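Local structure of toxin 2A (5URP) at residues I110-E115 with L215-R220; E129-I134 with I204-N209. The protein probably transfers ADP-ribose from NAD+ onto a host protein, as an ADP-ribosyltransferase toxin and virulence factor of Paenibacillus larvae. All blocks are in the same frame, centred on the assembly; numbering follows the deposited sequence.

Phe-112 and Leu-215 of contact 1 meet Ile-134 and Ile-204 of contact 2 in one apolar cluster, built from pieces far apart in sequence. Contact 1 sets residues 110-115 against strand 214-221; contact 2, whose two segments both fall between those of contact 1 in sequence, sets helix 128-138 against strand 197-207. Their centres lie about 11 Å apart. Phe-112 CZ reaches Ile-134 CG2 at 3.7 Å, and Leu-215 CG meets Ile-204 CG2 at the same 3.7 Å, while Lys-216 N and Lys-205 O, 2.8 Å apart, probably form a hydrogen bond between strands 214-221 and 197-207, which are neighbours in one mixed sheet.

Contact 1 (I110-E115 with L215-R220); sequences IIFGKE and LKVEAR
With CG anti to its own carbonyl carbon (chi1 -59°), the ring of Phe-112, at the end of a 3-10 segment, lies against the strand, and Val-217 answers with CG2, the methyl anti to its carbonyl carbon. The side chains run antiparallel alongside one another, which puts CG2 of Val-217 at the ring edge, near the ring plane, 3.9 Å from Phe-112 CZ. Two residues earlier in the strand, Leu-215 offers a single branch: its CD2 comes at a slant to the ring, 3.9 Å from CE2 of Phe-112. Backing for the aromatic comes from its own segment, where one face is capped by CG1 of Ile-111, its height over the middle of the Phe-112 ring being 3.6 Å. Ile-111 also touches the strand, loosely, through CD1 at 4.5 Å from Val-217 CG2. The cluster is wholly apolar, and Phe-112, Leu-215 and Val-217 are buried. The ring of Phe-138, from helix 128-138, also meets Phe-112, with the planes inclined at about 50°. Such packing of a connecting segment over a central strand belongs to the mixed five-stranded sheet of this ADP-ribosyltransferase domain, in which strand 214-221 is the middle strand.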
loop_
_atom_site.group_PDB
_atom_site.type_symbol
_atom_site.label_atom_id
_atom_site.label_comp_id
_atom_site.label_asym_id
_atom_site.label_seq_id
_atom_site.Cartn_x
_atom_site.Cartn_y
_atom_site.Cartn_z
ATOM N N ILE A 110 -2.001 9.517 -9.054
ATOM C CA ILE A 110 -3.423 9.248 -8.854
ATOM C C ILE A 110 -3.837 9.503 -7.412
ATOM O O ILE A 110 -4.964 9.939 -7.155
ATOM C CB ILE A 110 -3.756 7.802 -9.286
ATOM C CG1 ILE A 110 -5.267 7.601 -9.376
ATOM C CG2 ILE A 110 -3.158 6.783 -8.319
ATOM C CD1 ILE A 110 -5.901 8.358 -10.488
ATOM N N ILE A 111 -2.952 9.248 -6.449
ATOM C CA ILE A 111 -3.333 9.418 -5.049
ATOM C C ILE A 111 -3.758 10.841 -4.766
ATOM O O ILE A 111 -4.441 11.095 -3.767
ATOM C CB ILE A 111 -2.197 8.998 -4.095
ATOM C CG1 ILE A 111 -0.971 9.896 -4.256
ATOM C CG2 ILE A 111 -1.884 7.537 -4.295
ATOM C CD1 ILE A 111 0.047 9.702 -3.167
ATOM N N PHE A 112 -3.386 11.782 -5.629
ATOM C CA PHE A 112 -3.719 13.184 -5.452
ATOM C C PHE A 112 -4.939 13.582 -6.264
ATOM O O PHE A 112 -5.265 14.771 -6.330
ATOM C CB PHE A 112 -2.523 14.059 -5.846
ATOM C CG PHE A 112 -1.289 13.770 -5.054
ATOM C CD1 PHE A 112 -1.295 13.921 -3.679
ATOM C CD2 PHE A 112 -0.132 13.323 -5.668
ATOM C CE1 PHE A 112 -0.169 13.637 -2.936
ATOM C CE2 PHE A 112 1.015 13.030 -4.918
ATOM C CZ PHE A 112 0.991 13.189 -3.559
ATOM N N GLY A 113 -5.605 12.618 -6.879
ATOM C CA GLY A 113 -6.684 12.864 -7.812
ATOM C C GLY A 113 -6.234 12.635 -9.239
ATOM O O GLY A 113 -5.064 12.827 -9.590
ATOM N N LYS A 114 -7.177 12.210 -10.082
ATOM C CA LYS A 114 -6.858 11.900 -11.469
ATOM C C LYS A 114 -6.232 13.082 -12.198
ATOM O O LYS A 114 -5.499 12.875 -13.170
ATOM C CB LYS A 114 -8.123 11.445 -12.208
ATOM C CG LYS A 114 -8.783 10.187 -11.636
ATOM C CD LYS A 114 -9.964 9.735 -12.499
ATOM C CE LYS A 114 -10.595 8.444 -11.985
ATOM N NZ LYS A 114 -9.632 7.306 -11.994
ATOM N N GLU A 115 -6.492 14.313 -11.757
ATOM C CA GLU A 115 -6.002 15.465 -12.506
ATOM C C GLU A 115 -4.495 15.616 -12.382
ATOM O O GLU A 115 -3.853 16.128 -13.303
ATOM C CB GLU A 115 -6.704 16.749 -12.050
ATOM C CG GLU A 115 -6.417 17.193 -10.622
ATOM C CD GLU A 115 -7.430 16.666 -9.623
ATOM O OE1 GLU A 115 -8.049 15.611 -9.886
ATOM O OE2 GLU A 115 -7.609 17.314 -8.571
ATOM N N LEU A 215 8.602 11.923 -6.412
ATOM C CA LEU A 215 7.988 12.595 -5.282
ATOM C C LEU A 215 7.866 11.595 -4.140
ATOM O O LEU A 215 7.249 10.542 -4.308
ATOM C CB LEU A 215 6.613 13.134 -5.665
ATOM C CG LEU A 215 6.069 14.290 -4.873
ATOM C CD1 LEU A 215 6.881 15.564 -5.150
ATOM C CD2 LEU A 215 4.637 14.438 -5.313
ATOM N N LYS A 216 8.428 11.935 -2.983
ATOM C CA LYS A 216 8.379 11.086 -1.810
ATOM C C LYS A 216 7.327 11.621 -0.852
ATOM O O LYS A 216 7.348 12.807 -0.521
ATOM C CB LYS A 216 9.721 11.013 -1.086
ATOM C CG LYS A 216 9.681 9.875 -0.051
ATOM C CD LYS A 216 10.919 9.737 0.774
ATOM C CE LYS A 216 10.708 8.631 1.837
ATOM N NZ LYS A 216 11.797 8.633 2.843
ATOM N N VAL A 217 6.433 10.741 -0.418
ATOM C CA VAL A 217 5.332 11.071 0.483
ATOM C C VAL A 217 5.573 10.298 1.769
ATOM O O VAL A 217 5.656 9.071 1.740
ATOM C CB VAL A 217 3.985 10.679 -0.127
ATOM C CG1 VAL A 217 2.831 10.942 0.867
ATOM C CG2 VAL A 217 3.794 11.417 -1.466
ATOM N N GLU A 218 5.693 11.002 2.886
ATOM C CA GLU A 218 5.867 10.356 4.182
ATOM C C GLU A 218 4.546 10.511 4.920
ATOM O O GLU A 218 4.066 11.631 5.079
ATOM C CB GLU A 218 7.041 10.958 4.960
ATOM C CG GLU A 218 8.341 10.632 4.252
ATOM C CD GLU A 218 9.537 11.439 4.691
ATOM O OE1 GLU A 218 9.466 12.132 5.712
ATOM O OE2 GLU A 218 10.580 11.341 3.994
ATOM N N ALA A 219 3.961 9.391 5.320
ATOM C CA ALA A 219 2.604 9.400 5.863
ATOM C C ALA A 219 2.475 8.386 6.991
ATOM O O ALA A 219 3.305 7.491 7.162
ATOM C CB ALA A 219 1.569 9.085 4.792
ATOM N N ARG A 220 1.393 8.553 7.757
ATOM C CA ARG A 220 1.039 7.707 8.888
ATOM C C ARG A 220 -0.361 7.157 8.689
ATOM O O ARG A 220 -1.288 7.934 8.447
ATOM C CB ARG A 220 0.986 8.497 10.202
ATOM C CG ARG A 220 2.253 8.989 10.790
ATOM C CD ARG A 220 1.868 9.772 12.067
ATOM N NE ARG A 220 1.674 11.201 11.811
ATOM C CZ ARG A 220 0.920 12.022 12.544
ATOM N NH1 ARG A 220 0.248 11.592 13.605
ATOM N NH2 ARG A 220 0.843 13.309 12.216
#

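Contact 2 (E129-I134 with I204-N209); sequences EVAKKI and IKIIVN
Helix-on-sheet packing is the motif here: helix 128-138 lies over strand 197-207 in the mixed sheet of the ADP-ribosyltransferase domain, and two residues one helical turn apart make the contact. Ala-131 and Ile-134 touch the strand at Ile-206 and Ile-204, two positions apart along it and separated by Lys-205, whose CB points away from the helix. At Ala-131, whose side chain is a single methyl, the backbones come near, with 7.2 Å between its CA and CA of Ile-206. Placed anti to the carbonyl carbon (chi1 -64°), CG1 of Ile-206 brings the outer part of its chain to the helix, although its CB does not point there; CG1 and CD1 both rest against the one methyl of Ala-131. At the other end of the contact, the side chains of Ile-134 and Ile-204 are set roughly perpendicular; CD1 of Ile-204 lies 3.9 Å from the backbone O of Ile-134 and 4.0 Å from its CG2. Leu-215 of the adjacent strand touches Ala-131 and Ile-134, so the pairs share one apolar core. Polar ties flank it: Lys-135 NZ hydrogen-bonds to Ile-204 O, and Ile-204 N to Glu-139 OE2, joining the strand backbone to Lys-135 in the helix and to Glu-139 directly after its end. The tightest touch between helix and strand is methyl on methyl, Ala-131 CB to Ile-206 CD1 at 3.7 Å.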
loop_
_atom_site.group_PDB
_atom_site.type_symbol
_atom_site.label_atom_id
_atom_site.label_comp_id
_atom_site.label_asym_id
_atom_site.label_seq_id
_atom_site.Cartn_x
_atom_site.Cartn_y
_atom_site.Cartn_z
ATOM N N GLU A 129 7.331 23.048 -10.272
ATOM C CA GLU A 129 6.135 23.817 -9.958
ATOM C C GLU A 129 4.995 22.900 -9.523
ATOM O O GLU A 129 4.257 23.221 -8.586
ATOM C CB GLU A 129 5.723 24.667 -11.160
ATOM C CG GLU A 129 5.682 26.140 -10.837
ATOM C CD GLU A 129 5.159 26.971 -11.983
ATOM O OE1 GLU A 129 3.962 26.832 -12.318
ATOM O OE2 GLU A 129 5.943 27.758 -12.552
ATOM N N VAL A 130 4.838 21.748 -10.183
ATOM C CA VAL A 130 3.789 20.811 -9.791
ATOM C C VAL A 130 4.088 20.247 -8.413
ATOM O O VAL A 130 3.184 20.081 -7.584
ATOM C CB VAL A 130 3.635 19.696 -10.843
ATOM C CG1 VAL A 130 2.592 18.670 -10.404
ATOM C CG2 VAL A 130 3.250 20.289 -12.192
ATOM N N ALA A 131 5.357 19.926 -8.146
ATOM C CA ALA A 131 5.720 19.399 -6.836
ATOM C C ALA A 131 5.401 20.396 -5.731
ATOM O O ALA A 131 4.871 20.015 -4.678
ATOM C CB ALA A 131 7.202 19.038 -6.812
ATOM N N LYS A 132 5.734 21.670 -5.939
ATOM C CA LYS A 132 5.424 22.695 -4.942
ATOM C C LYS A 132 3.920 22.806 -4.703
ATOM O O LYS A 132 3.468 22.904 -3.555
ATOM C CB LYS A 132 6.005 24.039 -5.398
ATOM C CG LYS A 132 5.734 25.185 -4.453
ATOM C CD LYS A 132 6.349 26.494 -4.948
ATOM C CE LYS A 132 5.923 26.841 -6.382
ATOM N NZ LYS A 132 4.464 26.610 -6.622
ATOM N N LYS A 133 3.123 22.795 -5.772
ATOM C CA LYS A 133 1.675 22.877 -5.610
ATOM C C LYS A 133 1.120 21.655 -4.877
ATOM O O LYS A 133 0.232 21.783 -4.024
ATOM C CB LYS A 133 1.013 23.043 -6.977
ATOM C CG LYS A 133 1.368 24.360 -7.662
ATOM C CD LYS A 133 0.939 24.381 -9.122
ATOM C CE LYS A 133 1.411 25.645 -9.823
ATOM N NZ LYS A 133 1.086 25.633 -11.277
ATOM N N ILE A 134 1.625 20.459 -5.197
ATOM C CA ILE A 134 1.180 19.251 -4.510
ATOM C C ILE A 134 1.550 19.323 -3.042
ATOM O O ILE A 134 0.748 18.968 -2.173
ATOM C CB ILE A 134 1.773 17.988 -5.169
ATOM C CG1 ILE A 134 1.124 17.768 -6.541
ATOM C CG2 ILE A 134 1.589 16.778 -4.257
ATOM C CD1 ILE A 134 1.676 16.582 -7.313
ATOM N N ILE A 204 6.019 15.967 2.017
ATOM C CA ILE A 204 6.173 15.681 0.587
ATOM C C ILE A 204 7.423 16.406 0.103
ATOM O O ILE A 204 7.573 17.608 0.340
ATOM C CB ILE A 204 4.944 16.138 -0.231
ATOM C CG1 ILE A 204 3.693 15.336 0.155
ATOM C CG2 ILE A 204 5.212 16.003 -1.733
ATOM C CD1 ILE A 204 2.409 15.837 -0.474
ATOM N N LYS A 205 8.304 15.693 -0.607
ATOM C CA LYS A 205 9.490 16.332 -1.165
ATOM C C LYS A 205 9.927 15.587 -2.414
ATOM O O LYS A 205 9.536 14.446 -2.639
ATOM C CB LYS A 205 10.639 16.366 -0.163
ATOM C CG LYS A 205 11.174 14.994 0.179
ATOM C CD LYS A 205 12.295 15.026 1.229
ATOM C CE LYS A 205 12.589 13.596 1.720
ATOM N NZ LYS A 205 13.626 13.522 2.787
ATOM N N ILE A 206 10.750 16.258 -3.217
ATOM C CA ILE A 206 11.374 15.623 -4.374
ATOM C C ILE A 206 12.613 14.887 -3.903
ATOM O O ILE A 206 13.435 15.454 -3.174
ATOM C CB ILE A 206 11.748 16.651 -5.450
ATOM C CG1 ILE A 206 10.513 17.350 -6.035
ATOM C CG2 ILE A 206 12.567 15.941 -6.571
ATOM C CD1 ILE A 206 10.855 18.562 -6.957
ATOM N N ILE A 207 12.759 13.639 -4.341
ATOM C CA ILE A 207 13.992 12.887 -4.167
ATOM C C ILE A 207 14.596 12.617 -5.548
ATOM O O ILE A 207 13.903 12.591 -6.569
ATOM C CB ILE A 207 13.774 11.589 -3.381
ATOM C CG1 ILE A 207 12.724 10.696 -4.024
ATOM C CG2 ILE A 207 13.365 11.912 -1.914
ATOM C CD1 ILE A 207 12.634 9.332 -3.365
ATOM N N VAL A 208 15.912 12.421 -5.569
ATOM C CA VAL A 208 16.646 12.390 -6.839
ATOM C C VAL A 208 17.536 11.174 -6.970
ATOM O O VAL A 208 18.360 11.100 -7.900
ATOM C CB VAL A 208 17.481 13.663 -7.011
ATOM C CG1 VAL A 208 16.585 14.863 -6.958
ATOM C CG2 VAL A 208 18.537 13.777 -5.940
ATOM N N ASN A 209 17.371 10.202 -6.087
ATOM C CA ASN A 209 18.251 9.046 -6.179
ATOM C C ASN A 209 17.823 8.136 -7.326
ATOM O O ASN A 209 16.695 8.188 -7.825
ATOM C CB ASN A 209 18.312 8.275 -4.856
ATOM C CG ASN A 209 17.003 7.606 -4.478
ATOM O OD1 ASN A 209 15.918 8.106 -4.763
ATOM N ND2 ASN A 209 17.104 6.468 -3.809
#